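Local coordinates for protein cytochrome c-552 Ks_3358 (Candidatus Kuenenia stuttgartiensis, PDB 5MXZ) that binds a covalently attached heme c and, like other small c-type cytochromes, probably carries electrons, here in an anammox bacterium, at residues T44-I49 against V79-K84. The protein carries 1 engineered substitution. Residues are numbered along the deposited sequence; the frame is centred on the assembly and turned at random.
Sequences TSDERI and VVRGFK. With ZN (zinc ion), chain F; ZN (zinc ion), chain E; HEC (heme c), chain B; EDO (1,2-ethanediol), chain R.
R81, near the C-terminus, reaches across to the start of helix 46-55 and spends its guanidinium on two acceptors there, a worked example of one arginine joining a loop carbonyl to a carboxylate. Its NH2 donates to T44 O at 2.7 Å and, through its other N-H, to D46 OD1, also at 2.7 Å; both bonds are nearly straight. Both acceptors lie almost in the guanidinium plane; NH2 approaches OD1 nearly in line with its bond to CG, with the carboxylate turned 48° from that plane. NH1 adds a weak bond to T44 O and NE a weak one to D46 OD1, while Q41 OE1 takes a further bond from NH1. A bend at chi2 (-72°) in the arginine chain turns the group toward these partners.

The apolar part is made by I49, whose CD1 lies over the centre of one guanidinium face, 3.7 Å from R81 CZ, and also meets V80 CG1 at 4.0 Å. I49 and V80 both continue to the heme: I49 CG2 packs on methyl CMA and V80 CG2 on CMB.

Two polar bonds belong to R48, the residue before I49 on helix 46-55: its NH1 bonds edge-on to heme propionate O2A at 2.9 Å, and S45 OG caps the helix by accepting from R48 N.

D46 also binds a zinc ion, through OD2 at 2.2 Å and, longer, through OD1 at 2.6 Å, so OD1 serves both the metal and R81, and both positive partners would probably favour the ionised carboxylate. R81 thus ties the region just before the C-terminus, by charge and hydrogen bonds, to the start of a helix that contributes R48 and I49 to the heme pocket.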
ATOM      1  N   THR A  44      -6.145 -11.492  -1.039  1.00 30.71           N
ATOM      2  CA  THR A  44      -5.249 -10.650  -1.836  1.00 28.99           C
ATOM      3  C   THR A  44      -3.861 -11.264  -1.929  1.00 28.56           C
ATOM      4  O   THR A  44      -3.228 -11.545  -0.907  1.00 29.79           O
ATOM      5  CB  THR A  44      -5.182  -9.211  -1.277  1.00 28.23           C
ATOM      6  OG1 THR A  44      -6.512  -8.696  -1.138  1.00 27.95           O
ATOM      7  CG2 THR A  44      -4.374  -8.293  -2.190  1.00 28.02           C
ATOM      8  N   SER A  45      -3.406 -11.476  -3.164  1.00 28.18           N
ATOM      9  CA  SER A  45      -2.081 -12.032  -3.435  1.00 28.24           C
ATOM     10  C   SER A  45      -1.017 -10.948  -3.355  1.00 27.85           C
ATOM     11  O   SER A  45      -1.324  -9.757  -3.518  1.00 27.08           O
ATOM     12  CB  SER A  45      -2.039 -12.674  -4.829  1.00 28.68           C
ATOM     13  OG  SER A  45      -2.070 -11.680  -5.843  1.00 27.50           O
ATOM     14  N   ASP A  46       0.232 -11.363  -3.132  1.00 27.58           N
ATOM     15  CA  ASP A  46       1.381 -10.441  -3.174  1.00 27.98           C
ATOM     16  C   ASP A  46       1.488  -9.718  -4.502  1.00 27.61           C
ATOM     17  O   ASP A  46       1.782  -8.522  -4.538  1.00 26.37           O
ATOM     18  CB  ASP A  46       2.681 -11.185  -2.893  1.00 29.79           C
ATOM     19  CG  ASP A  46       2.762 -11.686  -1.475  1.00 31.80           C
ATOM     20  OD1 ASP A  46       1.845 -11.412  -0.668  1.00 32.15           O
ATOM     21  OD2 ASP A  46       3.747 -12.367  -1.146  1.00 33.34           O
ATOM     22  N   GLU A  47       1.231 -10.455  -5.584  1.00 27.32           N
ATOM     23  CA  GLU A  47       1.258  -9.913  -6.935  1.00 28.04           C
ATOM     24  C   GLU A  47       0.258  -8.773  -7.130  1.00 26.13           C
ATOM     25  O   GLU A  47       0.600  -7.765  -7.745  1.00 23.73           O
ATOM     26  CB  GLU A  47       0.994 -11.027  -7.936  1.00 32.04           C
ATOM     27  CG  GLU A  47       0.950 -10.576  -9.383  1.00 36.93           C
ATOM     28  CD  GLU A  47       0.314 -11.608 -10.283  1.00 40.93           C
ATOM     29  OE1 GLU A  47      -0.385 -11.218 -11.248  1.00 44.28           O
ATOM     30  OE2 GLU A  47       0.520 -12.816 -10.034  1.00 41.87           O
ATOM     31  N   ARG A  48      -0.963  -8.946  -6.611  1.00 24.38           N
ATOM     32  CA  ARG A  48      -1.996  -7.898  -6.640  1.00 24.66           C
ATOM     33  C   ARG A  48      -1.524  -6.641  -5.907  1.00 23.48           C
ATOM     34  O   ARG A  48      -1.689  -5.526  -6.417  1.00 23.80           O
ATOM     35  CB  ARG A  48      -3.333  -8.420  -6.067  1.00 24.57           C
ATOM     36  CG  ARG A  48      -4.453  -7.392  -5.897  1.00 24.92           C
ATOM     37  CD  ARG A  48      -5.230  -7.081  -7.184  1.00 25.49           C
ATOM     38  NE  ARG A  48      -4.495  -6.222  -8.117  1.00 26.58           N
ATOM     39  CZ  ARG A  48      -4.422  -4.887  -8.059  1.00 26.67           C
ATOM     40  NH1 ARG A  48      -5.030  -4.199  -7.100  1.00 26.65           N
ATOM     41  NH2 ARG A  48      -3.713  -4.232  -8.963  1.00 26.56           N
ATOM     42  N   ILE A  49      -0.927  -6.832  -4.730  1.00 22.98           N
ATOM     43  CA  ILE A  49      -0.349  -5.738  -3.944  1.00 22.98           C
ATOM     44  C   ILE A  49       0.748  -5.012  -4.747  1.00 22.93           C
ATOM     45  O   ILE A  49       0.714  -3.782  -4.865  1.00 21.72           O
ATOM     46  CB  ILE A  49       0.159  -6.221  -2.552  1.00 22.84           C
ATOM     47  CG1 ILE A  49      -1.024  -6.697  -1.678  1.00 23.20           C
ATOM     48  CG2 ILE A  49       0.947  -5.124  -1.835  1.00 22.77           C
ATOM     49  CD1 ILE A  49      -0.650  -7.561  -0.481  1.00 23.12           C
ATOM     50  N   VAL A  79       4.804  -4.786   4.970  1.00 27.59           N
ATOM     51  CA  VAL A  79       4.203  -3.638   5.655  1.00 27.97           C
ATOM     52  C   VAL A  79       2.673  -3.663   5.481  1.00 27.48           C
ATOM     53  O   VAL A  79       1.932  -3.582   6.467  1.00 27.21           O
ATOM     54  CB  VAL A  79       4.816  -2.290   5.197  1.00 28.30           C
ATOM     55  CG1 VAL A  79       4.163  -1.128   5.932  1.00 28.93           C
ATOM     56  CG2 VAL A  79       6.325  -2.275   5.431  1.00 29.45           C
ATOM     57  N   VAL A  80       2.223  -3.795   4.232  1.00 27.18           N
ATOM     58  CA  VAL A  80       0.798  -3.922   3.883  1.00 27.16           C
ATOM     59  C   VAL A  80       0.158  -5.105   4.631  1.00 27.55           C
ATOM     60  O   VAL A  80      -0.972  -5.002   5.136  1.00 26.90           O
ATOM     61  CB  VAL A  80       0.602  -4.046   2.346  1.00 26.19           C
ATOM     62  CG1 VAL A  80      -0.821  -4.455   1.984  1.00 24.77           C
ATOM     63  CG2 VAL A  80       0.964  -2.738   1.644  1.00 26.77           C
ATOM     64  N   ARG A  81       0.913  -6.199   4.716  1.00 28.26           N
ATOM     65  CA  ARG A  81       0.516  -7.416   5.428  1.00 29.34           C
ATOM     66  C   ARG A  81       0.397  -7.250   6.950  1.00 31.34           C
ATOM     67  O   ARG A  81      -0.271  -8.053   7.612  1.00 29.42           O
ATOM     68  CB  ARG A  81       1.502  -8.547   5.123  1.00 29.43           C
ATOM     69  CG  ARG A  81       1.506  -9.056   3.688  1.00 29.38           C
ATOM     70  CD  ARG A  81       0.263  -9.863   3.388  1.00 28.91           C
ATOM     71  NE  ARG A  81       0.260 -10.430   2.043  1.00 27.69           N
ATOM     72  CZ  ARG A  81      -0.837 -10.715   1.347  1.00 26.74           C
ATOM     73  NH1 ARG A  81      -2.044 -10.475   1.850  1.00 26.46           N
ATOM     74  NH2 ARG A  81      -0.729 -11.245   0.135  1.00 25.80           N
ATOM     75  N   GLY A  82       1.058  -6.228   7.494  1.00 32.70           N
ATOM     76  CA  GLY A  82       0.958  -5.884   8.912  1.00 35.79           C
ATOM     77  C   GLY A  82       2.078  -6.433   9.778  1.00 38.92           C
ATOM     78  O   GLY A  82       1.951  -6.457  11.005  1.00 39.64           O
ATOM     79  N   PHE A  83       3.175  -6.854   9.144  1.00 39.95           N
ATOM     80  CA  PHE A  83       4.311  -7.490   9.832  1.00 42.23           C
ATOM     81  C   PHE A  83       5.466  -6.527  10.144  1.00 44.65           C
ATOM     82  O   PHE A  83       6.291  -6.819  11.019  1.00 44.66           O
ATOM     83  CB  PHE A  83       4.862  -8.683   9.023  1.00 41.60           C
ATOM     84  CG  PHE A  83       3.824  -9.693   8.585  1.00 41.65           C
ATOM     85  CD1 PHE A  83       2.795 -10.117   9.445  1.00 41.98           C
ATOM     86  CD2 PHE A  83       3.909 -10.270   7.312  1.00 41.52           C
ATOM     87  CE1 PHE A  83       1.861 -11.065   9.026  1.00 42.35           C
ATOM     88  CE2 PHE A  83       2.977 -11.220   6.893  1.00 41.31           C
ATOM     89  CZ  PHE A  83       1.954 -11.615   7.749  1.00 40.87           C
ATOM     90  N   LYS A  84       5.510  -5.396   9.427  1.00 48.96           N
ATOM     91  CA  LYS A  84       6.594  -4.382   9.479  1.00 52.16           C
ATOM     92  C   LYS A  84       7.923  -4.928   8.966  1.00 54.11           C
ATOM     93  O   LYS A  84       8.573  -4.312   8.119  1.00 54.91           O
ATOM     94  CB  LYS A  84       6.783  -3.773  10.880  1.00 54.63           C
ATOM     95  CG  LYS A  84       5.567  -3.053  11.436  1.00 55.98           C
ATOM     96  CD  LYS A  84       5.856  -2.454  12.802  1.00 57.88           C
ATOM     97  CE  LYS A  84       4.608  -1.833  13.410  1.00 59.27           C
ATOM     98  NZ  LYS A  84       3.603  -2.852  13.827  1.00 59.74           N
TER
HETATM   99 ZN    ZN F 204       2.982 -13.393   0.625  0.50 30.88          ZN
HETATM  100 ZN    ZN E 203       0.249 -13.749 -11.882  1.00 49.31          ZN
HETATM  101 FE   HEC B 200      -2.849   2.850  -2.148  1.00 23.46          FE
HETATM  102  CHA HEC B 200      -5.465   0.814  -3.066  1.00 23.76           C
HETATM  103  CHB HEC B 200      -0.989   0.108  -1.235  1.00 23.25           C
HETATM  104  CHC HEC B 200      -0.087   4.889  -1.812  1.00 23.15           C
HETATM  105  CHD HEC B 200      -4.904   5.580  -2.263  1.00 23.22           C
HETATM  106  NA  HEC B 200      -3.170   0.787  -2.178  1.00 23.03           N
HETATM  107  C1A HEC B 200      -4.296   0.135  -2.501  1.00 24.33           C
HETATM  108  C2A HEC B 200      -4.236  -1.336  -2.382  1.00 23.66           C
HETATM  109  C3A HEC B 200      -2.892  -1.564  -1.838  1.00 23.26           C
HETATM  110  C4A HEC B 200      -2.344  -0.183  -1.748  1.00 23.50           C
HETATM  111  CMA HEC B 200      -2.238  -2.879  -1.484  1.00 23.08           C
HETATM  112  CAA HEC B 200      -5.349  -2.304  -2.688  1.00 24.48           C
HETATM  113  CBA HEC B 200      -5.212  -3.204  -3.886  1.00 25.28           C
HETATM  114  CGA HEC B 200      -6.345  -4.209  -3.799  1.00 25.88           C
HETATM  115  O1A HEC B 200      -7.194  -4.141  -2.882  1.00 25.55           O
HETATM  116  O2A HEC B 200      -6.394  -5.090  -4.665  1.00 27.66           O
HETATM  117  NB  HEC B 200      -0.845   2.545  -1.633  1.00 23.41           N
HETATM  118  C1B HEC B 200      -0.257   1.379  -1.266  1.00 23.34           C
HETATM  119  C2B HEC B 200       1.193   1.461  -0.930  1.00 24.09           C
HETATM  120  C3B HEC B 200       1.423   2.899  -1.119  1.00 24.05           C
HETATM  121  C4B HEC B 200       0.126   3.466  -1.523  1.00 23.65           C
HETATM  122  CMB HEC B 200       2.137   0.369  -0.495  1.00 24.59           C
HETATM  123  CAB HEC B 200       2.683   3.644  -0.968  1.00 25.50           C
HETATM  124  CBB HEC B 200       3.761   3.338  -1.985  1.00 25.11           C
HETATM  125  NC  HEC B 200      -2.533   4.914  -2.074  1.00 22.98           N
HETATM  126  C1C HEC B 200      -1.379   5.583  -1.872  1.00 23.48           C
HETATM  127  C2C HEC B 200      -1.498   7.070  -1.808  1.00 23.16           C
HETATM  128  C3C HEC B 200      -2.951   7.242  -1.960  1.00 23.52           C
HETATM  129  C4C HEC B 200      -3.482   5.868  -2.084  1.00 23.85           C
HETATM  130  CMC HEC B 200      -0.412   8.099  -1.626  1.00 23.68           C
HETATM  131  CAC HEC B 200      -3.733   8.517  -1.936  1.00 24.42           C
HETATM  132  CBC HEC B 200      -3.451   9.570  -2.979  1.00 24.97           C
HETATM  133  ND  HEC B 200      -4.851   3.146  -2.626  1.00 23.83           N
HETATM  134  C1D HEC B 200      -5.535   4.306  -2.628  1.00 24.05           C
HETATM  135  C2D HEC B 200      -6.957   4.201  -3.023  1.00 23.87           C
HETATM  136  C3D HEC B 200      -7.123   2.760  -3.255  1.00 23.76           C
HETATM  137  C4D HEC B 200      -5.771   2.236  -2.969  1.00 23.82           C
HETATM  138  CMD HEC B 200      -7.988   5.293  -3.137  1.00 23.29           C
HETATM  139  CAD HEC B 200      -8.330   1.991  -3.716  1.00 23.92           C
HETATM  140  CBD HEC B 200      -8.089   1.756  -5.216  1.00 24.50           C
HETATM  141  CGD HEC B 200      -8.179   0.306  -5.667  1.00 25.64           C
HETATM  142  O1D HEC B 200      -8.190   0.068  -6.899  1.00 25.98           O
HETATM  143  O2D HEC B 200      -8.241  -0.628  -4.833  1.00 24.97           O
HETATM  144  C1  EDO R 216      -2.840 -15.470  -1.966  1.00 58.00           C
HETATM  145  O1  EDO R 216      -4.030 -15.109  -2.677  1.00 58.51           O
HETATM  146  C2  EDO R 216      -3.172 -15.634  -0.487  1.00 58.77           C
HETATM  147  O2  EDO R 216      -3.560 -14.369   0.066  1.00 56.89           O